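Local coordinates for protein lipocalin AI-4 (Rhodnius prolixus, PDB 5H9N) that binds cysteinyl leukotrienes such as leukotriene C4 inside a salivary lipocalin barrel of a blood-feeding insect, probably keeping these host mediators from acting, at residues A[34-39]-A[120-125]; A[93-98]-A[106-111]; A[60-65]-A[85-90]; A[41-46]-A[151-156]. The protein carries 1 engineered substitution. One frame throughout, in Å; residues are numbered along the deposited sequence. Where two conformers were deposited one is given.

Contact 1. Residues A[34-39]-A[120-125]; sequences THSRDS and KDNFLL. With LTX ((5~{S},6~{R},7~{E},9~{E},11~{Z},14~{Z})-6-[(2~{R})-2-[[(4~{S})-4-azanyl-5-oxidanyl-5-oxidanylidene-pentanoyl]amino]-3-( 2-hydroxy-2-oxoethylamino)-3-oxidanylidene-propyl]sulfanyl-5-oxidanyl-icosa-7,9,11,14-tetraenoic acid), chain B.
N122 plays the part of a neighbouring strand for D38: just where the antiparallel pairing of strands 30-36 and 120-127 gives out, its side-chain amide grips both polar backbone atoms of D38. OD1 of N122 accepts from D38 N at 2.9 Å, and N122 ND2 gives one hydrogen to D38 O at 3.0 Å. The other hydrogen of N122 ND2 goes to carboxylate oxygen O1 of the bound leukotriene (LTX), also at 3.0 Å, so three bonds fix the amide's rotation. S36 OG donates to D38 O as well, from the opposite face of that carbonyl. Farther along, T34 and H35 both face L125 in a classic beta bulge, where T34 N donates to L125 O, and the nearly straight bond from L125 N to H35 O (2.9 Å, 173° at the hydrogen) holds the pair beside it. R37 suits the strand end because it is long and its one delocalised charge comes with several N-H donors. With CG anti to the backbone N (chi1 -178°) and a bend at chi3, its guanidinium meets D38 side-on through NE and NH2. R37 NH2 also bridges to D121 OD1 at 2.9 Å, while R37 NH1 approaches the edge of the F123 ring. Y109 OH holds the other carboxylate oxygen of D121. Two acids thus share one arginine, which probably offsets their mutual repulsion, and an asparagine, able to donate and accept at once, couples the loop to the ligand's carboxylate.

Contact 2. Residues A[93-98]-A[106-111]; sequences SYMAVV and ALLYRC. With LTX ((5~{S},6~{R},7~{E},9~{E},11~{Z},14~{Z})-6-[(2~{R})-2-[[(4~{S})-4-azanyl-5-oxidanyl-5-oxidanylidene-pentanoyl]amino]-3-( 2-hydroxy-2-oxoethylamino)-3-oxidanylidene-propyl]sulfanyl-5-oxidanyl-icosa-7,9,11,14-tetraenoic acid), chain B.
M95 and L108 meet at the apolar heart of this antiparallel hairpin of the lipocalin barrel, CE of M95 lying 3.6 Å from CD2 of L108. The other branch of L108 reaches V97, CD1 to CG2 at 3.9 Å, so the two branches of one leucine touch M95 and V97, which lie on the same face of the facing strand. Flexible and unbranched, M95 turns its sulfur to the ligand tail, SD standing 3.6 Å from C17 of LTX. V98 and L107 lie side by side, and V98 CG2 also packs on Y109 CB. The backbones zip together through paired bonds at Y94-C111 and A96-Y109. Toward the polar end, S93 OG packs on R110 CG at 3.4 Å, small enough to sit beside the long arginine. The R110 chain runs out opposite its own amide nitrogen (chi1 -176°), then bends at chi3; LTX C9 lies over one guanidinium face, while NH1 is held by Y48 OH. R110 NE donates to LTX O2 at 2.8 Å and R110 NH2 to LTX O1 at 2.9 Å, the latter almost straight at 177°.

Contact 3. Residues A[60-65]-A[85-90]; sequences GKNGDV and TTSGGS. With LTX ((5~{S},6~{R},7~{E},9~{E},11~{Z},14~{Z})-6-[(2~{R})-2-[[(4~{S})-4-azanyl-5-oxidanyl-5-oxidanylidene-pentanoyl]amino]-3-( 2-hydroxy-2-oxoethylamino)-3-oxidanylidene-propyl]sulfanyl-5-oxidanyl-icosa-7,9,11,14-tetraenoic acid), chain B.
The flat side-chain amide of N62 meets S87 through its nitrogen, ND2 lying 3.7 Å from S87 OG, a packing distance; the carboxylate of D64 is turned from the loop 85-90, and of that side chain the CB alone comes near T86 CG2. Here two hairpin loops of the lipocalin barrel lie next to each other: the bend joining strands 55-60 and 63-71, and the type I turn T85-G88. G63, with a positive phi of 116°, has no side chain, and its bare CA comes within 3.2 Å of T86 OG1. T86 N donates to D64 O at 3.0 Å. T85 OG1 ties the turn together, accepting from G89 N at 3.1 Å and sharing a hydrogen bond with S87 OG. Inward, the methyls of V65 and T85 lie side by side, CG2 to CG2 at 4.0 Å, beta-branched residues, which suit extended strand backbone, meeting as a non-hydrogen-bonded antiparallel pair. K61 reaches along the polar head of LTX: its backbone N donates to O32, and the chain, extended beyond CG, brings NZ to 2.7 Å from the hydroxyl O3 of LTX.

Contact 4. Residues A[41-46]-A[151-156]; sequences VPVRCE and NKLGCS
C45 and C155 turn their sulfurs toward each other from differently set side chains: SG of C45 points directly away from its own amide nitrogen along the CB bond (chi1 -173°), whereas SG of C155 lies beside that nitrogen and opposite the carbonyl carbon (chi1 -54°). The disulfide they form, SG to SG 2.1 Å, has a near-perpendicular twist of 96°. Beside it V43 points its branches at the opposite backbone, CG2 resting 3.6 Å from the carbonyl carbon of L153. V43 CG1 meets L153 CD2 at 4.1 Å, and the leucine also reaches inward to L33 and S36 of strand 30-36. G154, bare of side chain, lets the two backbones close to a CA-CA distance of 4.2 Å from R44. G154 N donates to R44 O at 2.9 Å, from above the carbonyl plane. R44 itself points away, both terminal nitrogens gripping OE2 of E46, whose OE1 is held by Y48. One covalent bond, one backbone hydrogen bond and a small apolar patch therefore tie the C-terminal tail to the loop before strand 46-51, a disulfide being at home in a secreted protein, which folds in an oxidising compartment.

Contacts 1 and 2 are buried parts of the barrel wall and adjoin, since strands 105-112 and 120-127 are sheet neighbours: L124 N bonds to L108 O, and N122 and R110 together hold one carboxylate of LTX. Contact 2 is mostly apolar and regular, whereas contact 1 becomes ionic where its pairing ends. Contact 3 lies at the surface, its centre about 17 Å from the chain centre, and joins loops and strand ends through a single cross-segment hydrogen bond; K61 holds the ligand's polar head, whereas contact 2 meets its tail. Contact 4, partly buried, is the covalent one; its segment 151-156 includes strand 151-152, which pairs with strand 30-36 of contact 1, and R44 packs against G60 and K61 of contact 3.

Contact 1. Residues A[34-39]-A[120-125]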
# COMPACT_ATOMS: atom_id res chain seq x y z
N THR A 34 5.72 -7.85 -0.33
CA THR A 34 6.20 -9.14 0.14
C THR A 34 5.32 -9.79 1.22
O THR A 34 5.35 -10.99 1.37
CB THR A 34 7.64 -9.03 0.66
OG1 THR A 34 7.72 -8.08 1.73
CG2 THR A 34 8.59 -8.59 -0.42
N HIS A 35 4.59 -8.99 2.00
CA HIS A 35 3.78 -9.49 3.10
C HIS A 35 2.53 -8.65 3.24
O HIS A 35 2.54 -7.47 2.89
CB HIS A 35 4.52 -9.45 4.44
CG HIS A 35 5.78 -10.25 4.49
ND1 HIS A 35 6.91 -9.88 3.80
CD2 HIS A 35 6.10 -11.37 5.18
CE1 HIS A 35 7.87 -10.76 4.04
NE2 HIS A 35 7.40 -11.68 4.87
N SER A 36 1.48 -9.20 3.83
CA SER A 36 0.29 -8.41 4.13
C SER A 36 -0.47 -9.06 5.28
O SER A 36 -0.31 -10.27 5.55
CB SER A 36 -0.59 -8.25 2.88
OG SER A 36 -1.01 -9.51 2.39
N ARG A 37 -1.28 -8.28 5.99
CA ARG A 37 -2.06 -8.79 7.11
C ARG A 37 -3.03 -9.87 6.62
O ARG A 37 -3.10 -10.94 7.20
CB ARG A 37 -2.83 -7.66 7.80
CG ARG A 37 -3.62 -8.14 9.01
CD ARG A 37 -4.63 -7.11 9.48
NE ARG A 37 -5.67 -6.90 8.47
CZ ARG A 37 -6.41 -5.80 8.37
NH1 ARG A 37 -6.25 -4.78 9.21
NH2 ARG A 37 -7.31 -5.72 7.40
N ASP A 38 -3.78 -9.54 5.57
CA ASP A 38 -4.75 -10.44 4.96
C ASP A 38 -4.19 -10.82 3.60
O ASP A 38 -3.62 -9.98 2.91
CB ASP A 38 -6.11 -9.76 4.78
CG ASP A 38 -6.66 -9.17 6.06
OD1 ASP A 38 -6.24 -9.59 7.15
OD2 ASP A 38 -7.55 -8.30 5.96
N SER A 39 -4.36 -12.08 3.20
CA SER A 39 -3.88 -12.51 1.90
C SER A 39 -4.84 -13.50 1.26
O SER A 39 -5.68 -14.09 1.93
CB SER A 39 -2.49 -13.13 2.03
OG SER A 39 -2.50 -14.21 2.92
N LYS A 120 -12.84 -2.74 1.94
CA LYS A 120 -11.86 -3.71 2.38
C LYS A 120 -10.58 -2.97 2.69
O LYS A 120 -10.22 -2.02 1.98
CB LYS A 120 -11.57 -4.75 1.31
CG LYS A 120 -12.70 -5.70 0.99
CD LYS A 120 -12.20 -6.74 0.01
CE LYS A 120 -13.27 -7.74 -0.34
NZ LYS A 120 -12.74 -8.79 -1.25
N ASP A 121 -9.86 -3.39 3.72
CA ASP A 121 -8.58 -2.75 4.00
C ASP A 121 -7.51 -3.79 4.29
O ASP A 121 -7.78 -5.00 4.31
CB ASP A 121 -8.70 -1.70 5.12
CG ASP A 121 -9.01 -2.27 6.48
OD1 ASP A 121 -9.07 -3.51 6.64
OD2 ASP A 121 -9.17 -1.46 7.41
N ASN A 122 -6.29 -3.33 4.51
CA ASN A 122 -5.16 -4.23 4.69
C ASN A 122 -3.98 -3.43 5.18
O ASN A 122 -3.92 -2.20 4.96
CB ASN A 122 -4.82 -4.94 3.38
CG ASN A 122 -4.30 -6.35 3.59
OD1 ASN A 122 -3.94 -6.74 4.71
ND2 ASN A 122 -4.27 -7.12 2.52
N PHE A 123 -3.05 -4.11 5.84
CA PHE A 123 -1.71 -3.56 6.04
C PHE A 123 -0.76 -4.34 5.17
O PHE A 123 -0.83 -5.57 5.09
CB PHE A 123 -1.29 -3.61 7.50
CG PHE A 123 -1.99 -2.60 8.37
CD1 PHE A 123 -3.21 -2.91 8.96
CD2 PHE A 123 -1.43 -1.34 8.60
CE1 PHE A 123 -3.86 -1.98 9.77
CE2 PHE A 123 -2.08 -0.42 9.40
CZ PHE A 123 -3.29 -0.74 9.99
N LEU A 124 0.12 -3.60 4.49
CA LEU A 124 0.99 -4.10 3.43
C LEU A 124 2.43 -3.82 3.78
O LEU A 124 2.75 -2.70 4.17
CB LEU A 124 0.65 -3.42 2.11
CG LEU A 124 -0.82 -3.41 1.67
CD1 LEU A 124 -0.97 -2.62 0.38
CD2 LEU A 124 -1.35 -4.80 1.48
N LEU A 125 3.29 -4.80 3.60
CA LEU A 125 4.72 -4.58 3.73
C LEU A 125 5.38 -4.67 2.36
O LEU A 125 5.32 -5.73 1.70
CB LEU A 125 5.35 -5.60 4.68
CG LEU A 125 6.87 -5.43 4.89
CD1 LEU A 125 7.17 -4.09 5.57
CD2 LEU A 125 7.44 -6.59 5.70
O2 LTX B . -5.98 -3.73 0.18
C1 LTX B . -6.06 -4.98 0.19
O1 LTX B . -5.05 -5.72 0.04
C2 LTX B . -7.41 -5.62 0.41
C3 LTX B . -7.90 -6.21 -0.91
C4 LTX B . -7.70 -5.23 -2.06
C5 LTX B . -8.43 -5.70 -3.31
O3 LTX B . -7.77 -6.84 -3.87
C6 LTX B . -8.52 -4.59 -4.36
C7 LTX B . -7.14 -4.19 -4.86
C8 LTX B . -6.62 -2.97 -4.65
C9 LTX B . -5.28 -2.63 -5.17
C10 LTX B . -4.79 -1.38 -5.21
C11 LTX B . -3.45 -1.14 -5.77
C12 LTX B . -2.82 0.03 -5.85
C13 LTX B . -3.36 1.37 -5.37
C14 LTX B . -3.21 1.53 -3.87
C15 LTX B . -2.06 1.82 -3.27
C16 LTX B . -0.78 2.03 -4.04
C17 LTX B . 0.40 1.51 -3.23
C18 LTX B . 1.71 1.91 -3.90
C19 LTX B . 2.90 1.17 -3.32
C20 LTX B . 4.19 1.62 -3.99
O32 LTX B . -5.13 -6.46 -9.56
C21 LTX B . -6.06 -5.97 -8.89
O31 LTX B . -6.03 -5.88 -7.65
CA3 LTX B . -7.27 -5.46 -9.63
N3 LTX B . -8.22 -4.89 -8.69
C22 LTX B . -9.49 -4.63 -9.00
O33 LTX B . -9.93 -4.86 -10.11
CA2 LTX B . -10.39 -4.02 -7.96
CB2 LTX B . -9.68 -3.75 -6.64
SG2 LTX B . -9.54 -5.22 -5.66
N2 LTX B . -11.58 -4.83 -7.78
CD1 LTX B . -12.79 -4.31 -7.81
OE1 LTX B . -13.01 -3.12 -7.62
CG1 LTX B . -13.90 -5.30 -8.09
CB1 LTX B . -15.26 -4.71 -7.78
CA1 LTX B . -16.27 -5.83 -7.58
N1 LTX B . -15.73 -6.82 -6.62
C23 LTX B . -16.57 -6.52 -8.88
O11 LTX B . -16.39 -7.76 -8.95
O12 LTX B . -17.00 -5.84 -9.83
O HOH W 1 -8.09 -2.56 9.62
O HOH W 2 -8.44 -7.51 3.50

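Contact 2. Residues A[93-98]-A[106-111]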
# COMPACT_ATOMS: atom_id res chain seq x y z
N SER A 93 -8.56 3.33 -5.00
CA SER A 93 -7.95 2.76 -3.80
C SER A 93 -7.24 3.85 -3.00
O SER A 93 -6.65 4.76 -3.59
CB SER A 93 -6.96 1.67 -4.19
OG SER A 93 -6.34 1.09 -3.06
N TYR A 94 -7.29 3.77 -1.68
CA TYR A 94 -6.69 4.77 -0.80
C TYR A 94 -5.55 4.15 -0.01
O TYR A 94 -5.62 2.98 0.37
CB TYR A 94 -7.73 5.36 0.16
CG TYR A 94 -8.86 6.03 -0.58
CD1 TYR A 94 -9.89 5.29 -1.15
CD2 TYR A 94 -8.88 7.41 -0.75
CE1 TYR A 94 -10.91 5.90 -1.86
CE2 TYR A 94 -9.90 8.03 -1.44
CZ TYR A 94 -10.91 7.26 -1.99
OH TYR A 94 -11.92 7.87 -2.69
N MET A 95 -4.52 4.93 0.27
CA MET A 95 -3.40 4.41 1.03
C MET A 95 -2.69 5.49 1.82
O MET A 95 -2.74 6.67 1.48
CB MET A 95 -2.42 3.72 0.08
CG MET A 95 -1.93 4.66 -0.99
SD MET A 95 -0.19 4.48 -1.28
CE MET A 95 0.14 5.01 0.35
N ALA A 96 -1.99 5.06 2.87
CA ALA A 96 -1.10 5.94 3.62
C ALA A 96 0.15 5.15 3.96
O ALA A 96 0.07 3.95 4.25
CB ALA A 96 -1.77 6.44 4.88
N VAL A 97 1.30 5.80 3.93
CA VAL A 97 2.55 5.17 4.36
C VAL A 97 2.68 5.33 5.87
O VAL A 97 2.86 6.43 6.38
CB VAL A 97 3.77 5.78 3.65
CG1 VAL A 97 5.05 5.09 4.11
CG2 VAL A 97 3.61 5.64 2.14
N VAL A 98 2.56 4.23 6.60
CA VAL A 98 2.61 4.26 8.04
C VAL A 98 4.03 4.48 8.55
O VAL A 98 4.26 5.30 9.44
CB VAL A 98 2.02 2.96 8.63
CG1 VAL A 98 2.09 2.98 10.14
CG2 VAL A 98 0.57 2.78 8.15
N ALA A 106 8.67 -0.45 3.53
CA ALA A 106 7.58 0.48 3.80
C ALA A 106 6.37 -0.29 4.27
O ALA A 106 5.97 -1.27 3.63
CB ALA A 106 7.24 1.29 2.56
N LEU A 107 5.80 0.12 5.39
CA LEU A 107 4.54 -0.41 5.89
C LEU A 107 3.43 0.53 5.49
O LEU A 107 3.47 1.70 5.87
CB LEU A 107 4.59 -0.54 7.42
CG LEU A 107 3.33 -1.07 8.08
CD1 LEU A 107 3.06 -2.50 7.67
CD2 LEU A 107 3.39 -0.92 9.60
N LEU A 108 2.48 0.04 4.71
CA LEU A 108 1.36 0.84 4.22
C LEU A 108 0.04 0.33 4.74
O LEU A 108 -0.12 -0.86 5.03
CB LEU A 108 1.32 0.86 2.68
CG LEU A 108 2.15 1.91 1.95
CD1 LEU A 108 3.64 1.72 2.25
CD2 LEU A 108 1.89 1.84 0.45
N TYR A 109 -0.92 1.23 4.81
CA TYR A 109 -2.32 0.90 5.03
C TYR A 109 -3.05 1.17 3.74
O TYR A 109 -2.81 2.21 3.12
CB TYR A 109 -2.90 1.73 6.17
CG TYR A 109 -4.38 1.55 6.37
CD1 TYR A 109 -4.88 0.38 6.94
CD2 TYR A 109 -5.29 2.53 5.98
CE1 TYR A 109 -6.24 0.21 7.12
CE2 TYR A 109 -6.64 2.37 6.16
CZ TYR A 109 -7.12 1.20 6.72
OH TYR A 109 -8.48 1.07 6.90
N ARG A 110 -3.88 0.24 3.29
CA ARG A 110 -4.66 0.41 2.08
C ARG A 110 -6.12 0.13 2.36
O ARG A 110 -6.45 -0.77 3.14
CB ARG A 110 -4.14 -0.51 0.97
CG ARG A 110 -4.84 -0.32 -0.38
CD ARG A 110 -4.08 -0.98 -1.53
NE ARG A 110 -4.05 -2.43 -1.39
CZ ARG A 110 -3.27 -3.23 -2.11
NH1 ARG A 110 -2.44 -2.71 -3.01
NH2 ARG A 110 -3.29 -4.54 -1.90
N CYS A 111 -7.02 0.88 1.73
CA CYS A 111 -8.45 0.73 1.95
C CYS A 111 -9.22 1.20 0.73
O CYS A 111 -8.83 2.18 0.10
CB CYS A 111 -8.87 1.50 3.20
SG CYS A 111 -10.54 1.22 3.74
O2 LTX B . -5.98 -3.73 0.18
C1 LTX B . -6.06 -4.98 0.19
O1 LTX B . -5.05 -5.72 0.04
C2 LTX B . -7.41 -5.62 0.41
C3 LTX B . -7.90 -6.21 -0.91
C4 LTX B . -7.70 -5.23 -2.06
C5 LTX B . -8.43 -5.70 -3.31
O3 LTX B . -7.77 -6.84 -3.87
C6 LTX B . -8.52 -4.59 -4.36
C7 LTX B . -7.14 -4.19 -4.86
C8 LTX B . -6.62 -2.97 -4.65
C9 LTX B . -5.28 -2.63 -5.17
C10 LTX B . -4.79 -1.38 -5.21
C11 LTX B . -3.45 -1.14 -5.77
C12 LTX B . -2.82 0.03 -5.85
C13 LTX B . -3.36 1.37 -5.37
C14 LTX B . -3.21 1.53 -3.87
C15 LTX B . -2.06 1.82 -3.27
C16 LTX B . -0.78 2.03 -4.04
C17 LTX B . 0.40 1.51 -3.23
C18 LTX B . 1.71 1.91 -3.90
C19 LTX B . 2.90 1.17 -3.32
C20 LTX B . 4.19 1.62 -3.99
O32 LTX B . -5.13 -6.46 -9.56
C21 LTX B . -6.06 -5.97 -8.89
O31 LTX B . -6.03 -5.88 -7.65
CA3 LTX B . -7.27 -5.46 -9.63
N3 LTX B . -8.22 -4.89 -8.69
C22 LTX B . -9.49 -4.63 -9.00
O33 LTX B . -9.93 -4.86 -10.11
CA2 LTX B . -10.39 -4.02 -7.96
CB2 LTX B . -9.68 -3.75 -6.64
SG2 LTX B . -9.54 -5.22 -5.66
N2 LTX B . -11.58 -4.83 -7.78
CD1 LTX B . -12.79 -4.31 -7.81
OE1 LTX B . -13.01 -3.12 -7.62
CG1 LTX B . -13.90 -5.30 -8.09
CB1 LTX B . -15.26 -4.71 -7.78
CA1 LTX B . -16.27 -5.83 -7.58
N1 LTX B . -15.73 -6.82 -6.62
C23 LTX B . -16.57 -6.52 -8.88
O11 LTX B . -16.39 -7.76 -8.95
O12 LTX B . -17.00 -5.84 -9.83

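Contact 3. Residues A[60-65]-A[85-90]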
# COMPACT_ATOMS: atom_id res chain seq x y z
N GLY A 60 -1.11 -6.94 -11.56
CA GLY A 60 -2.20 -7.35 -10.69
C GLY A 60 -2.73 -8.75 -10.96
O GLY A 60 -2.23 -9.44 -11.85
N LYS A 61 -3.74 -9.17 -10.19
CA LYS A 61 -4.19 -10.56 -10.20
C LYS A 61 -4.58 -11.08 -11.58
O LYS A 61 -4.22 -12.19 -11.96
CB LYS A 61 -5.37 -10.77 -9.24
CG LYS A 61 -6.05 -9.51 -8.75
CD LYS A 61 -6.78 -9.77 -7.44
CE LYS A 61 -7.49 -8.53 -6.92
NZ LYS A 61 -8.27 -8.82 -5.69
N ASN A 62 -5.34 -10.29 -12.34
CA ASN A 62 -5.57 -10.65 -13.73
C ASN A 62 -5.31 -9.46 -14.64
O ASN A 62 -6.23 -8.78 -15.10
CB ASN A 62 -6.97 -11.23 -13.94
CG ASN A 62 -8.08 -10.30 -13.49
OD1 ASN A 62 -7.96 -9.62 -12.47
ND2 ASN A 62 -9.17 -10.27 -14.25
N GLY A 63 -4.03 -9.20 -14.87
CA GLY A 63 -3.62 -8.18 -15.80
C GLY A 63 -2.87 -7.04 -15.15
O GLY A 63 -2.98 -6.80 -13.94
N ASP A 64 -2.10 -6.33 -15.96
CA ASP A 64 -1.39 -5.15 -15.50
C ASP A 64 -2.36 -4.05 -15.11
O ASP A 64 -3.41 -3.89 -15.71
CB ASP A 64 -0.42 -4.66 -16.57
CG ASP A 64 0.84 -5.50 -16.64
OD1 ASP A 64 0.92 -6.49 -15.88
OD2 ASP A 64 1.73 -5.18 -17.45
N VAL A 65 -1.98 -3.32 -14.07
CA VAL A 65 -2.79 -2.25 -13.52
C VAL A 65 -2.02 -0.94 -13.57
O VAL A 65 -0.84 -0.90 -13.23
CB VAL A 65 -3.20 -2.55 -12.06
CG1 VAL A 65 -4.10 -1.45 -11.53
CG2 VAL A 65 -3.88 -3.90 -11.98
N THR A 85 -7.39 -1.52 -15.25
CA THR A 85 -6.73 -2.81 -15.46
C THR A 85 -6.85 -3.23 -16.91
O THR A 85 -7.74 -2.77 -17.64
CB THR A 85 -7.34 -3.90 -14.57
OG1 THR A 85 -8.55 -4.39 -15.16
CG2 THR A 85 -7.63 -3.38 -13.16
N THR A 86 -5.97 -4.13 -17.33
CA THR A 86 -5.99 -4.53 -18.73
C THR A 86 -7.19 -5.38 -19.11
O THR A 86 -7.45 -5.59 -20.28
CB THR A 86 -4.72 -5.28 -19.15
OG1 THR A 86 -4.48 -6.38 -18.25
CG2 THR A 86 -3.52 -4.35 -19.15
N SER A 87 -7.95 -5.86 -18.13
CA SER A 87 -9.17 -6.59 -18.43
C SER A 87 -10.34 -5.62 -18.57
O SER A 87 -11.46 -6.02 -18.86
CB SER A 87 -9.46 -7.64 -17.36
OG SER A 87 -9.43 -7.06 -16.06
N GLY A 88 -10.07 -4.33 -18.37
CA GLY A 88 -11.07 -3.31 -18.57
C GLY A 88 -11.70 -2.79 -17.29
O GLY A 88 -12.63 -1.98 -17.34
N GLY A 89 -11.20 -3.24 -16.15
CA GLY A 89 -11.71 -2.80 -14.87
C GLY A 89 -11.20 -1.43 -14.46
O GLY A 89 -10.22 -0.93 -15.00
N SER A 90 -11.90 -0.81 -13.52
CA SER A 90 -11.44 0.45 -12.94
C SER A 90 -11.88 0.52 -11.48
O SER A 90 -12.95 0.04 -11.13
CB SER A 90 -11.98 1.64 -13.72
OG SER A 90 -13.37 1.79 -13.51
O2 LTX B . -5.98 -3.73 0.18
C1 LTX B . -6.06 -4.98 0.19
O1 LTX B . -5.05 -5.72 0.04
C2 LTX B . -7.41 -5.62 0.41
C3 LTX B . -7.90 -6.21 -0.91
C4 LTX B . -7.70 -5.23 -2.06
C5 LTX B . -8.43 -5.70 -3.31
O3 LTX B . -7.77 -6.84 -3.87
C6 LTX B . -8.52 -4.59 -4.36
C7 LTX B . -7.14 -4.19 -4.86
C8 LTX B . -6.62 -2.97 -4.65
C9 LTX B . -5.28 -2.63 -5.17
C10 LTX B . -4.79 -1.38 -5.21
C11 LTX B . -3.45 -1.14 -5.77
C12 LTX B . -2.82 0.03 -5.85
C13 LTX B . -3.36 1.37 -5.37
C14 LTX B . -3.21 1.53 -3.87
C15 LTX B . -2.06 1.82 -3.27
C16 LTX B . -0.78 2.03 -4.04
C17 LTX B . 0.40 1.51 -3.23
C18 LTX B . 1.71 1.91 -3.90
C19 LTX B . 2.90 1.17 -3.32
C20 LTX B . 4.19 1.62 -3.99
O32 LTX B . -5.13 -6.46 -9.56
C21 LTX B . -6.06 -5.97 -8.89
O31 LTX B . -6.03 -5.88 -7.65
CA3 LTX B . -7.27 -5.46 -9.63
N3 LTX B . -8.22 -4.89 -8.69
C22 LTX B . -9.49 -4.63 -9.00
O33 LTX B . -9.93 -4.86 -10.11
CA2 LTX B . -10.39 -4.02 -7.96
CB2 LTX B . -9.68 -3.75 -6.64
SG2 LTX B . -9.54 -5.22 -5.66
N2 LTX B . -11.58 -4.83 -7.78
CD1 LTX B . -12.79 -4.31 -7.81
OE1 LTX B . -13.01 -3.12 -7.62
CG1 LTX B . -13.90 -5.30 -8.09
CB1 LTX B . -15.26 -4.71 -7.78
CA1 LTX B . -16.27 -5.83 -7.58
N1 LTX B . -15.73 -6.82 -6.62
C23 LTX B . -16.57 -6.52 -8.88
O11 LTX B . -16.39 -7.76 -8.95
O12 LTX B . -17.00 -5.84 -9.83

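Contact 4. Residues A[41-46]-A[151-156]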
# COMPACT_ATOMS: atom_id res chain seq x y z
N VAL A 41 -5.15 -16.78 -1.84
CA VAL A 41 -4.38 -17.78 -2.55
C VAL A 41 -4.81 -17.81 -4.01
O VAL A 41 -5.96 -17.50 -4.32
CB VAL A 41 -4.51 -19.18 -1.92
CG1 VAL A 41 -3.75 -19.24 -0.59
CG2 VAL A 41 -5.97 -19.56 -1.72
N PRO A 42 -3.88 -18.14 -4.92
CA PRO A 42 -2.46 -18.39 -4.65
C PRO A 42 -1.72 -17.08 -4.39
O PRO A 42 -2.10 -16.05 -4.95
CB PRO A 42 -1.98 -19.02 -5.95
CG PRO A 42 -2.83 -18.36 -7.00
CD PRO A 42 -4.19 -18.19 -6.36
N VAL A 43 -0.68 -17.11 -3.57
CA VAL A 43 0.08 -15.89 -3.36
C VAL A 43 0.90 -15.59 -4.62
O VAL A 43 1.24 -16.48 -5.41
CB VAL A 43 0.99 -15.96 -2.11
CG1 VAL A 43 0.14 -16.11 -0.84
CG2 VAL A 43 2.03 -17.06 -2.22
N ARG A 44 1.17 -14.30 -4.80
CA ARG A 44 1.80 -13.74 -5.99
C ARG A 44 2.89 -12.76 -5.57
O ARG A 44 2.97 -12.39 -4.39
CB ARG A 44 0.77 -13.03 -6.86
CG ARG A 44 -0.30 -13.95 -7.47
CD ARG A 44 -1.40 -13.14 -8.15
NE ARG A 44 -2.11 -12.31 -7.17
CZ ARG A 44 -2.00 -10.98 -7.07
NH1 ARG A 44 -1.25 -10.31 -7.93
NH2 ARG A 44 -2.67 -10.33 -6.13
N CYS A 45 3.71 -12.35 -6.53
CA CYS A 45 4.70 -11.31 -6.29
C CYS A 45 4.39 -10.09 -7.14
O CYS A 45 4.73 -10.04 -8.34
CB CYS A 45 6.11 -11.81 -6.58
SG CYS A 45 7.34 -10.60 -6.09
N GLU A 46 3.76 -9.11 -6.52
CA GLU A 46 3.46 -7.85 -7.19
C GLU A 46 4.61 -6.87 -7.06
O GLU A 46 5.02 -6.54 -5.95
CB GLU A 46 2.18 -7.23 -6.62
CG GLU A 46 0.93 -8.03 -6.89
CD GLU A 46 -0.35 -7.33 -6.45
OE1 GLU A 46 -0.29 -6.40 -5.61
OE2 GLU A 46 -1.41 -7.72 -6.96
N ASN A 151 1.33 -12.22 6.75
CA ASN A 151 1.39 -13.33 5.81
C ASN A 151 2.40 -13.06 4.73
O ASN A 151 2.35 -12.02 4.08
CB ASN A 151 0.03 -13.55 5.17
CG ASN A 151 -1.01 -13.99 6.16
OD1 ASN A 151 -0.76 -14.08 7.37
ND2 ASN A 151 -2.21 -14.27 5.66
N LYS A 152 3.31 -14.01 4.51
CA LYS A 152 4.27 -13.88 3.42
C LYS A 152 3.58 -14.22 2.09
O LYS A 152 2.84 -15.19 1.99
CB LYS A 152 5.47 -14.79 3.65
CG LYS A 152 6.57 -14.54 2.63
CD LYS A 152 7.78 -15.41 2.88
CE LYS A 152 8.94 -14.96 2.00
NZ LYS A 152 10.16 -15.78 2.22
N LEU A 153 3.86 -13.42 1.07
CA LEU A 153 3.23 -13.60 -0.23
C LEU A 153 4.18 -14.40 -1.14
O LEU A 153 4.87 -15.31 -0.65
CB LEU A 153 2.82 -12.24 -0.80
CG LEU A 153 1.92 -11.47 0.17
CD1 LEU A 153 1.57 -10.09 -0.38
CD2 LEU A 153 0.66 -12.25 0.55
N GLY A 154 4.18 -14.11 -2.43
CA GLY A 154 4.85 -14.98 -3.39
C GLY A 154 6.18 -14.49 -3.90
O GLY A 154 6.69 -15.03 -4.89
N CYS A 155 6.75 -13.45 -3.29
CA CYS A 155 8.10 -13.00 -3.64
C CYS A 155 9.15 -13.77 -2.85
O CYS A 155 8.90 -14.18 -1.70
CB CYS A 155 8.26 -11.51 -3.34
SG CYS A 155 7.05 -10.40 -4.07
N SER A 156 10.34 -13.93 -3.41
CA SER A 156 11.47 -14.47 -2.67
C SER A 156 12.77 -13.91 -3.22
O SER A 156 12.78 -13.28 -4.28
CB SER A 156 11.48 -16.00 -2.73
OG SER A 156 11.75 -16.45 -4.05